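Local coordinates for protein lyase/mutase (PDB 4LSB) that is of unspecified function but belongs to a family of lyases and mutases built on a TIM barrel, and holds a magnesium ion, at residues G30-P35 and V236-V241; T162-N167 and Y194-T199; H18-R23 and P156-L161. All coordinates share one frame; numbering follows the deposited sequence.

Overall arrangement
From the N terminus, helix 14-25 comes first, and its residues 18-23 wait until 156-161, at the start of strand 160-164, to close contact 3. Strand 32-34 follows the helix and finds its partner, 236-241, only near the end of the barrel; this is contact 1, joining the first and last strands. Contacts 1 and 3 therefore cross along the chain. Contact 2, between 162-167 and 194-199, closes a short loop nested inside that of contact 1 and opens just after contact 3 closes. R238 of contact 1 reaches T162 of contact 2 and packs on F22 of contact 3, so side chains from the helix and the first, fifth and last strands come together around it at the barrel's N-terminal end.

Contact 1: G30-P35 and V236-V241; sequences GAFIIP and VKRVSV
F32 and R238 lie side by side in neighbouring parallel strands and point the same way. R238 CG lies over one ring face, toward the rim, 3.8 Å from the F32 ring centroid in a CH-pi contact, and R238 CD packs tightly against F32 CZ at 3.2 Å. The phenylalanine has its CG between the backbone N and the carbonyl carbon (chi1 73°), and this turns the ring along the arginine chain. On the same face of the sheet I34 CG2 sits between R238 CG and S240 CB, 3.7 Å from the latter.

Beneath these side chains runs the parallel ladder. F32 N donates to K237 O (3.0 Å), V239 N to F32 O (2.9 Å) and I34 N to V239 O (2.8 Å), while CA-H groups of A31, I33 and R238 lean on the same oxygens. Where the ladder begins, K237 folds back through bends at chi2 and chi3 and brings NZ to G30 O at 2.9 Å, in the carbonyl plane. The same NZ is also bonded to R28 O.

I33 and V239 occupy the other face, against L228 of helix 228-233 and F266 of the second subunit. Further out on the arginine side, the R238 guanidinium plane is turned 71° from the F32 ring, and its NE, NH1 and NH2 are bonded to N216 OD1, H26 NE2 and T162 OG1. H26 also meets the F32 ring edge-to-face.

The chemistry is thus divided by face: apolar contacts reach outward to helix and subunit interface, whereas inside the barrel the three nitrogens of a buried guanidinium each meet a neutral acceptor, which would probably spread the charge and fix the plane of the group.

Contact 2: T162-N167 and Y194-T199; sequences TARCEN and YAPGIT
R164 and Y194 pair in parallel strands and send their side chains the same way, side by side. Starting at the root of the arginine, CB lies over the backbone oxygen Y194 O, which is itself held by C165 N at 3.0 Å. R164 CG, anti to the carbonyl carbon (chi1 -81°), comes to 3.4 Å from Y194 CD2, and R164 CD follows along the ring at 3.7 Å from Y194 CE2. A bend at chi3 then turns the guanidinium toward its own strand's continuation. Its plane stands 50° from the tyrosine ring, and Y194 OH lies over one of its faces.

The tip grips E166 side-on, with one nitrogen for each carboxylate oxygen. R164 NE meets E166 OE2 at 2.7 Å, nearly straight, from above the carboxylate plane; R164 NH2 meets E166 OE1 at 2.8 Å on the syn side. P196 lies against both E166 and Y194, its CG 3.3 Å from E166 OE2 and its CD over one face of the Y194 ring, toward the rim.

Below, Y194 N donates to A163 O, and a water donates to both C165 O, at 2.7 Å, and P196 O. P196 lies within a type II turn from A195 to I198, in which G197 takes the positive-phi position.

Two adjacent parallel strands, 160-164 and 192-194, joined through helix 175-187, form a beta-alpha-beta unit. The C-terminal ends of such strands and the loops that follow form the active-site mouth of a TIM barrel, consistent with the side chain of R164 lying about 6 Å from the magnesium ion.

Contact 3: H18-R23 and P156-L161; sequences HAEAFR and PFPFTL
Helix 14-25 lies at the N-terminal end of the barrel, and here A19, F22 and R23 meet the run that leads into strand 160-164. A19 is the middle of the contact. Its CB points at the loop and lodges between backbone and ring, 3.4 Å from P158 O and 3.6 Å from F157 CD1. The F157 ring is put there by its first torsion (chi1 50°), which keeps CG between its backbone N and carbonyl carbon.

One turn on, F22 slants across T160. Its CE2 rests 3.7 Å from T160 CB, and CD2 comes to 3.6 Å from T160 OG1. No direct hydrogen bond joins the two segments. A water lies within hydrogen-bonding distance of A19 O (2.9 Å), P158 O (2.7 Å) and the T160 hydroxyl, at the edge of the F22 ring and in its plane. It has more acceptors around it than protons to give, so these bonds are probably shared.

Toward the solvent the cover is looser. E20 and R23 pair along the helix: R23 NH2 meets the syn lone pair of E20 OE2 at 2.8 Å, while NE reaches the same oxygen by a longer, more bent bond. This salt bridge borders P158, whose CG approaches E20 OE1 while its CB faces R23 CD.

A19 also touches V120, and F22 touches A53 and P91, residues just ahead of other strands. Packed across the strand beginnings, the helix appears to close the N-terminal end of the TIM barrel, away from the active-site mouth.

Contact 1: G30-P35 and V236-V241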
loop_
_atom_site.group_PDB
_atom_site.type_symbol
_atom_site.label_atom_id
_atom_site.label_comp_id
_atom_site.label_asym_id
_atom_site.label_seq_id
_atom_site.Cartn_x
_atom_site.Cartn_y
_atom_site.Cartn_z
ATOM N N GLY B 30 -13.446 -6.389 28.654
ATOM C CA GLY B 30 -13.944 -5.949 27.377
ATOM C C GLY B 30 -13.215 -6.618 26.227
ATOM O O GLY B 30 -12.412 -7.530 26.447
ATOM N N ALA B 31 -13.563 -6.237 24.995
ATOM C CA ALA B 31 -12.830 -6.725 23.805
ATOM C C ALA B 31 -12.035 -5.567 23.203
ATOM O O ALA B 31 -12.407 -4.419 23.344
ATOM C CB ALA B 31 -13.809 -7.265 22.747
ATOM N N PHE B 32 -10.951 -5.885 22.505
ATOM C CA PHE B 32 -10.183 -4.843 21.796
ATOM C C PHE B 32 -10.029 -5.195 20.345
ATOM O O PHE B 32 -10.067 -6.338 19.981
ATOM C CB PHE B 32 -8.806 -4.569 22.445
ATOM C CG PHE B 32 -7.777 -5.650 22.238
ATOM C CD1 PHE B 32 -7.740 -6.764 23.051
ATOM C CD2 PHE B 32 -6.791 -5.503 21.267
ATOM C CE1 PHE B 32 -6.794 -7.747 22.857
ATOM C CE2 PHE B 32 -5.836 -6.477 21.068
ATOM C CZ PHE B 32 -5.849 -7.620 21.852
ATOM N N ILE B 33 -9.800 -4.192 19.521
ATOM C CA ILE B 33 -9.648 -4.420 18.094
ATOM C C ILE B 33 -8.136 -4.438 17.828
ATOM O O ILE B 33 -7.404 -3.591 18.327
ATOM C CB ILE B 33 -10.320 -3.313 17.259
ATOM C CG1 ILE B 33 -11.831 -3.343 17.477
ATOM C CG2 ILE B 33 -9.995 -3.481 15.803
ATOM C CD1 ILE B 33 -12.612 -2.187 16.846
ATOM N N ILE B 34 -7.715 -5.417 17.055
ATOM C CA ILE B 34 -6.368 -5.512 16.558
ATOM C C ILE B 34 -6.440 -5.355 15.032
ATOM O O ILE B 34 -6.857 -6.270 14.291
ATOM C CB ILE B 34 -5.636 -6.780 17.020
ATOM C CG1 ILE B 34 -4.171 -6.730 16.573
ATOM C CG2 ILE B 34 -6.295 -8.040 16.499
ATOM C CD1 ILE B 34 -3.287 -7.737 17.287
ATOM N N PRO B 35 -6.128 -4.135 14.547
ATOM C CA PRO B 35 -6.290 -3.914 13.111
ATOM C C PRO B 35 -5.105 -4.410 12.330
ATOM O O PRO B 35 -4.028 -4.686 12.908
ATOM C CB PRO B 35 -6.416 -2.400 13.036
ATOM C CG PRO B 35 -5.500 -1.932 14.092
ATOM C CD PRO B 35 -5.683 -2.907 15.226
ATOM N N VAL B 236 -16.243 -12.437 23.492
ATOM C CA VAL B 236 -15.061 -12.279 22.680
ATOM C C VAL B 236 -14.081 -11.343 23.337
ATOM O O VAL B 236 -14.470 -10.342 23.963
ATOM C CB VAL B 236 -15.433 -11.736 21.279
ATOM C CG1 VAL B 236 -14.199 -11.590 20.396
ATOM C CG2 VAL B 236 -16.382 -12.717 20.602
ATOM N N LYS B 237 -12.788 -11.662 23.191
ATOM C CA LYS B 237 -11.745 -10.799 23.734
ATOM C C LYS B 237 -11.044 -9.889 22.701
ATOM O O LYS B 237 -10.626 -8.792 23.024
ATOM C CB LYS B 237 -10.699 -11.671 24.419
ATOM C CG LYS B 237 -9.608 -10.888 25.144
ATOM C CD LYS B 237 -10.109 -9.861 26.140
ATOM C CE LYS B 237 -10.981 -10.521 27.213
ATOM N NZ LYS B 237 -11.369 -9.516 28.236
ATOM N N ARG B 238 -10.863 -10.387 21.503
ATOM C CA ARG B 238 -10.086 -9.709 20.447
ATOM C C ARG B 238 -10.814 -9.762 19.134
ATOM O O ARG B 238 -11.333 -10.786 18.751
ATOM C CB ARG B 238 -8.722 -10.360 20.275
ATOM C CG ARG B 238 -7.683 -9.450 19.629
ATOM C CD ARG B 238 -6.288 -10.072 19.775
ATOM N NE ARG B 238 -6.101 -11.158 18.829
ATOM C CZ ARG B 238 -5.159 -12.107 18.850
ATOM N NH1 ARG B 238 -4.269 -12.190 19.782
ATOM N NH2 ARG B 238 -5.082 -12.961 17.850
ATOM N N VAL B 239 -10.813 -8.648 18.413
ATOM C CA VAL B 239 -11.459 -8.598 17.147
ATOM C C VAL B 239 -10.474 -8.051 16.113
ATOM O O VAL B 239 -9.925 -6.966 16.247
ATOM C CB VAL B 239 -12.692 -7.679 17.191
ATOM C CG1 VAL B 239 -13.418 -7.733 15.850
ATOM C CG2 VAL B 239 -13.622 -8.099 18.306
ATOM N N SER B 240 -10.262 -8.842 15.077
ATOM C CA SER B 240 -9.364 -8.486 13.981
ATOM C C SER B 240 -10.165 -8.301 12.660
ATOM O O SER B 240 -11.408 -8.562 12.585
ATOM C CB SER B 240 -8.322 -9.624 13.829
ATOM O OG SER B 240 -8.950 -10.840 13.332
ATOM N N VAL B 241 -9.465 -7.867 11.598
ATOM C CA VAL B 241 -10.131 -7.628 10.328
ATOM C C VAL B 241 -9.483 -8.267 9.076
ATOM O O VAL B 241 -9.931 -8.020 7.963
ATOM C CB VAL B 241 -10.350 -6.117 10.060
ATOM C CG1 VAL B 241 -11.180 -5.479 11.171
ATOM C CG2 VAL B 241 -9.033 -5.391 9.845
#

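Contact 2: T162-N167 and Y194-T199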
loop_
_atom_site.group_PDB
_atom_site.type_symbol
_atom_site.label_atom_id
_atom_site.label_comp_id
_atom_site.label_asym_id
_atom_site.label_seq_id
_atom_site.Cartn_x
_atom_site.Cartn_y
_atom_site.Cartn_z
ATOM N N THR B 162 -1.672 -17.515 19.045
ATOM C CA THR B 162 -3.044 -17.731 18.575
ATOM C C THR B 162 -3.075 -19.029 17.761
ATOM O O THR B 162 -2.346 -19.169 16.787
ATOM C CB THR B 162 -3.549 -16.547 17.737
ATOM O OG1 THR B 162 -3.515 -15.345 18.489
ATOM C CG2 THR B 162 -4.982 -16.782 17.294
ATOM N N ALA B 163 -3.923 -19.979 18.170
ATOM C CA ALA B 163 -4.131 -21.189 17.438
ATOM C C ALA B 163 -5.417 -21.024 16.621
ATOM O O ALA B 163 -6.463 -20.633 17.172
ATOM C CB ALA B 163 -4.266 -22.370 18.397
ATOM N N ARG B 164 -5.284 -21.207 15.309
ATOM C CA ARG B 164 -6.400 -21.115 14.355
ATOM C C ARG B 164 -6.941 -22.468 13.892
ATOM O O ARG B 164 -6.202 -23.404 13.544
ATOM C CB ARG B 164 -5.979 -20.303 13.124
ATOM C CG ARG B 164 -6.045 -18.794 13.332
ATOM C CD ARG B 164 -5.509 -17.951 12.191
ATOM N NE ARG B 164 -6.223 -18.197 10.946
ATOM C CZ ARG B 164 -6.189 -17.400 9.899
ATOM N NH1 ARG B 164 -5.519 -16.261 9.911
ATOM N NH2 ARG B 164 -6.848 -17.742 8.823
ATOM N N CYS B 165 -8.254 -22.558 13.873
ATOM C CA CYS B 165 -8.954 -23.685 13.255
ATOM C C CYS B 165 -9.688 -23.173 12.015
ATOM O O CYS B 165 -10.550 -22.267 12.094
ATOM C CB CYS B 165 -9.913 -24.370 14.215
ATOM S SG CYS B 165 -10.891 -25.622 13.351
ATOM N N GLU B 166 -9.335 -23.744 10.868
ATOM C CA GLU B 166 -9.737 -23.178 9.602
ATOM C C GLU B 166 -10.964 -23.851 8.982
ATOM O O GLU B 166 -11.297 -23.579 7.841
ATOM C CB GLU B 166 -8.566 -23.218 8.627
ATOM C CG GLU B 166 -7.343 -22.518 9.137
ATOM C CD GLU B 166 -7.540 -21.020 9.292
ATOM O OE1 GLU B 166 -7.682 -20.338 8.254
ATOM O OE2 GLU B 166 -7.540 -20.511 10.437
ATOM N N ASN B 167 -11.603 -24.715 9.753
ATOM C CA ASN B 167 -12.748 -25.505 9.309
ATOM C C ASN B 167 -13.746 -24.759 8.460
ATOM O O ASN B 167 -14.107 -25.227 7.361
ATOM C CB ASN B 167 -13.476 -26.081 10.498
ATOM C CG ASN B 167 -12.945 -27.431 10.921
ATOM O OD1 ASN B 167 -12.145 -28.048 10.226
ATOM N ND2 ASN B 167 -13.392 -27.892 12.064
ATOM N N TYR B 194 -8.925 -18.989 17.758
ATOM C CA TYR B 194 -9.532 -18.239 16.645
ATOM C C TYR B 194 -10.043 -19.206 15.558
ATOM O O TYR B 194 -9.258 -19.988 15.023
ATOM C CB TYR B 194 -8.496 -17.272 16.099
ATOM C CG TYR B 194 -8.746 -16.468 14.791
ATOM C CD1 TYR B 194 -10.005 -16.203 14.273
ATOM C CD2 TYR B 194 -7.666 -15.906 14.138
ATOM C CE1 TYR B 194 -10.164 -15.452 13.109
ATOM C CE2 TYR B 194 -7.817 -15.172 12.993
ATOM C CZ TYR B 194 -9.073 -14.950 12.484
ATOM O OH TYR B 194 -9.142 -14.184 11.335
ATOM N N ALA B 195 -11.349 -19.125 15.264
ATOM C CA ALA B 195 -11.970 -19.873 14.139
ATOM C C ALA B 195 -12.537 -18.920 13.072
ATOM O O ALA B 195 -13.660 -18.487 13.189
ATOM C CB ALA B 195 -13.074 -20.756 14.668
ATOM N N PRO B 196 -11.756 -18.584 12.046
ATOM C CA PRO B 196 -12.264 -17.633 11.078
ATOM C C PRO B 196 -13.439 -18.228 10.302
ATOM O O PRO B 196 -13.486 -19.438 10.069
ATOM C CB PRO B 196 -11.061 -17.341 10.189
ATOM C CG PRO B 196 -10.136 -18.477 10.405
ATOM C CD PRO B 196 -10.374 -18.993 11.748
ATOM N N GLY B 197 -14.412 -17.391 9.968
ATOM C CA GLY B 197 -15.637 -17.929 9.330
ATOM C C GLY B 197 -16.850 -18.139 10.198
ATOM O O GLY B 197 -17.959 -18.147 9.683
ATOM N N ILE B 198 -16.683 -18.330 11.505
ATOM C CA ILE B 198 -17.813 -18.291 12.432
ATOM C C ILE B 198 -18.273 -16.832 12.678
ATOM O O ILE B 198 -17.548 -16.005 13.250
ATOM C CB ILE B 198 -17.509 -18.971 13.767
ATOM C CG1 ILE B 198 -16.927 -20.354 13.540
ATOM C CG2 ILE B 198 -18.779 -19.082 14.599
ATOM C CD1 ILE B 198 -16.920 -21.204 14.786
ATOM N N THR B 199 -19.477 -16.521 12.202
ATOM C CA THR B 199 -19.994 -15.161 12.227
ATOM C C THR B 199 -21.292 -15.037 13.024
ATOM O O THR B 199 -21.667 -13.930 13.376
ATOM C CB THR B 199 -20.263 -14.624 10.783
ATOM O OG1 THR B 199 -20.986 -15.611 10.049
ATOM C CG2 THR B 199 -18.951 -14.359 10.032
HETATM O O HOH W 1 -13.016 -21.930 11.059
#

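Contact 3: H18-R23 and P156-L161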
loop_
_atom_site.group_PDB
_atom_site.type_symbol
_atom_site.label_atom_id
_atom_site.label_comp_id
_atom_site.label_asym_id
_atom_site.label_seq_id
_atom_site.Cartn_x
_atom_site.Cartn_y
_atom_site.Cartn_z
ATOM N N HIS B 18 6.629 -4.515 24.877
ATOM C CA HIS B 18 5.492 -4.757 23.994
ATOM C C HIS B 18 4.837 -6.079 24.251
ATOM O O HIS B 18 3.611 -6.189 24.162
ATOM C CB HIS B 18 5.906 -4.699 22.547
ATOM C CG HIS B 18 6.209 -3.323 22.089
ATOM N ND1 HIS B 18 6.836 -3.067 20.899
ATOM C CD2 HIS B 18 5.929 -2.126 22.638
ATOM C CE1 HIS B 18 6.930 -1.767 20.720
ATOM N NE2 HIS B 18 6.392 -1.167 21.767
ATOM N N ALA B 19 5.634 -7.066 24.657
ATOM C CA ALA B 19 5.103 -8.420 24.881
ATOM C C ALA B 19 4.171 -8.426 26.068
ATOM O O ALA B 19 3.075 -9.036 26.059
ATOM C CB ALA B 19 6.234 -9.437 25.074
ATOM N N GLU B 20 4.595 -7.718 27.091
ATOM C CA GLU B 20 3.767 -7.619 28.279
ATOM C C GLU B 20 2.541 -6.773 28.056
ATOM O O GLU B 20 1.453 -7.121 28.549
ATOM C CB GLU B 20 4.546 -7.035 29.469
ATOM C CG GLU B 20 3.689 -6.951 30.737
ATOM C CD GLU B 20 3.047 -8.276 31.189
ATOM O OE1 GLU B 20 3.674 -9.364 31.079
ATOM O OE2 GLU B 20 1.879 -8.224 31.664
ATOM N N ALA B 21 2.703 -5.653 27.386
ATOM C CA ALA B 21 1.548 -4.825 27.060
ATOM C C ALA B 21 0.506 -5.632 26.239
ATOM O O ALA B 21 -0.722 -5.568 26.462
ATOM C CB ALA B 21 1.998 -3.574 26.331
ATOM N N PHE B 22 1.002 -6.430 25.299
ATOM C CA PHE B 22 0.126 -7.210 24.427
ATOM C C PHE B 22 -0.624 -8.268 25.221
ATOM O O PHE B 22 -1.835 -8.422 25.051
ATOM C CB PHE B 22 0.908 -7.858 23.311
ATOM C CG PHE B 22 0.034 -8.468 22.255
ATOM C CD1 PHE B 22 -0.939 -7.707 21.613
ATOM C CD2 PHE B 22 0.177 -9.770 21.900
ATOM C CE1 PHE B 22 -1.741 -8.273 20.606
ATOM C CE2 PHE B 22 -0.610 -10.335 20.896
ATOM C CZ PHE B 22 -1.567 -9.580 20.262
ATOM N N ARG B 23 0.085 -9.009 26.081
ATOM C CA ARG B 23 -0.557 -10.045 26.884
ATOM C C ARG B 23 -1.659 -9.403 27.774
ATOM O O ARG B 23 -2.746 -9.950 27.876
ATOM C CB ARG B 23 0.478 -10.803 27.755
ATOM C CG ARG B 23 -0.098 -11.971 28.573
ATOM C CD ARG B 23 0.713 -12.258 29.866
ATOM N NE ARG B 23 0.632 -11.106 30.782
ATOM C CZ ARG B 23 -0.379 -10.841 31.632
ATOM N NH1 ARG B 23 -1.425 -11.663 31.765
ATOM N NH2 ARG B 23 -0.339 -9.736 32.369
ATOM N N PRO B 156 12.282 -15.248 26.033
ATOM C CA PRO B 156 12.477 -14.541 27.328
ATOM C C PRO B 156 11.419 -13.447 27.626
ATOM O O PRO B 156 11.648 -12.547 28.442
ATOM C CB PRO B 156 13.861 -13.914 27.167
ATOM C CG PRO B 156 13.986 -13.652 25.713
ATOM C CD PRO B 156 13.250 -14.791 25.021
ATOM N N PHE B 157 10.285 -13.539 26.961
ATOM C CA PHE B 157 9.149 -12.628 27.174
ATOM C C PHE B 157 7.918 -13.411 26.802
ATOM O O PHE B 157 8.027 -14.463 26.172
ATOM C CB PHE B 157 9.257 -11.375 26.305
ATOM C CG PHE B 157 9.520 -11.662 24.868
ATOM C CD1 PHE B 157 8.491 -12.039 24.004
ATOM C CD2 PHE B 157 10.804 -11.575 24.373
ATOM C CE1 PHE B 157 8.750 -12.313 22.673
ATOM C CE2 PHE B 157 11.058 -11.846 23.056
ATOM C CZ PHE B 157 10.038 -12.226 22.203
ATOM N N PRO B 158 6.729 -12.933 27.224
ATOM C CA PRO B 158 5.545 -13.711 26.946
ATOM C C PRO B 158 5.117 -13.572 25.473
ATOM O O PRO B 158 4.814 -12.475 24.993
ATOM C CB PRO B 158 4.477 -13.114 27.872
ATOM C CG PRO B 158 5.036 -11.853 28.419
ATOM C CD PRO B 158 6.520 -11.850 28.197
ATOM N N PHE B 159 5.106 -14.670 24.760
ATOM C CA PHE B 159 4.704 -14.665 23.346
ATOM C C PHE B 159 3.269 -15.155 23.299
ATOM O O PHE B 159 2.955 -16.222 23.868
ATOM C CB PHE B 159 5.626 -15.545 22.513
ATOM C CG PHE B 159 5.300 -15.569 21.025
ATOM C CD1 PHE B 159 4.301 -16.387 20.521
ATOM C CD2 PHE B 159 6.030 -14.794 20.143
ATOM C CE1 PHE B 159 4.033 -16.404 19.181
ATOM C CE2 PHE B 159 5.752 -14.798 18.813
ATOM C CZ PHE B 159 4.742 -15.610 18.324
ATOM N N THR B 160 2.388 -14.351 22.717
ATOM C CA THR B 160 0.963 -14.670 22.686
ATOM C C THR B 160 0.639 -15.453 21.436
ATOM O O THR B 160 0.609 -14.889 20.325
ATOM C CB THR B 160 0.083 -13.424 22.744
ATOM O OG1 THR B 160 0.328 -12.764 23.980
ATOM C CG2 THR B 160 -1.388 -13.807 22.636
ATOM N N LEU B 161 0.494 -16.781 21.624
ATOM C CA LEU B 161 0.204 -17.711 20.549
ATOM C C LEU B 161 -1.292 -17.848 20.277
ATOM O O LEU B 161 -2.054 -18.246 21.140
ATOM C CB LEU B 161 0.805 -19.104 20.745
ATOM C CG LEU B 161 0.513 -20.099 19.603
ATOM C CD1 LEU B 161 1.313 -19.837 18.345
ATOM C CD2 LEU B 161 0.758 -21.546 20.031
HETATM O O HOH W 2 2.687 -11.119 24.093
#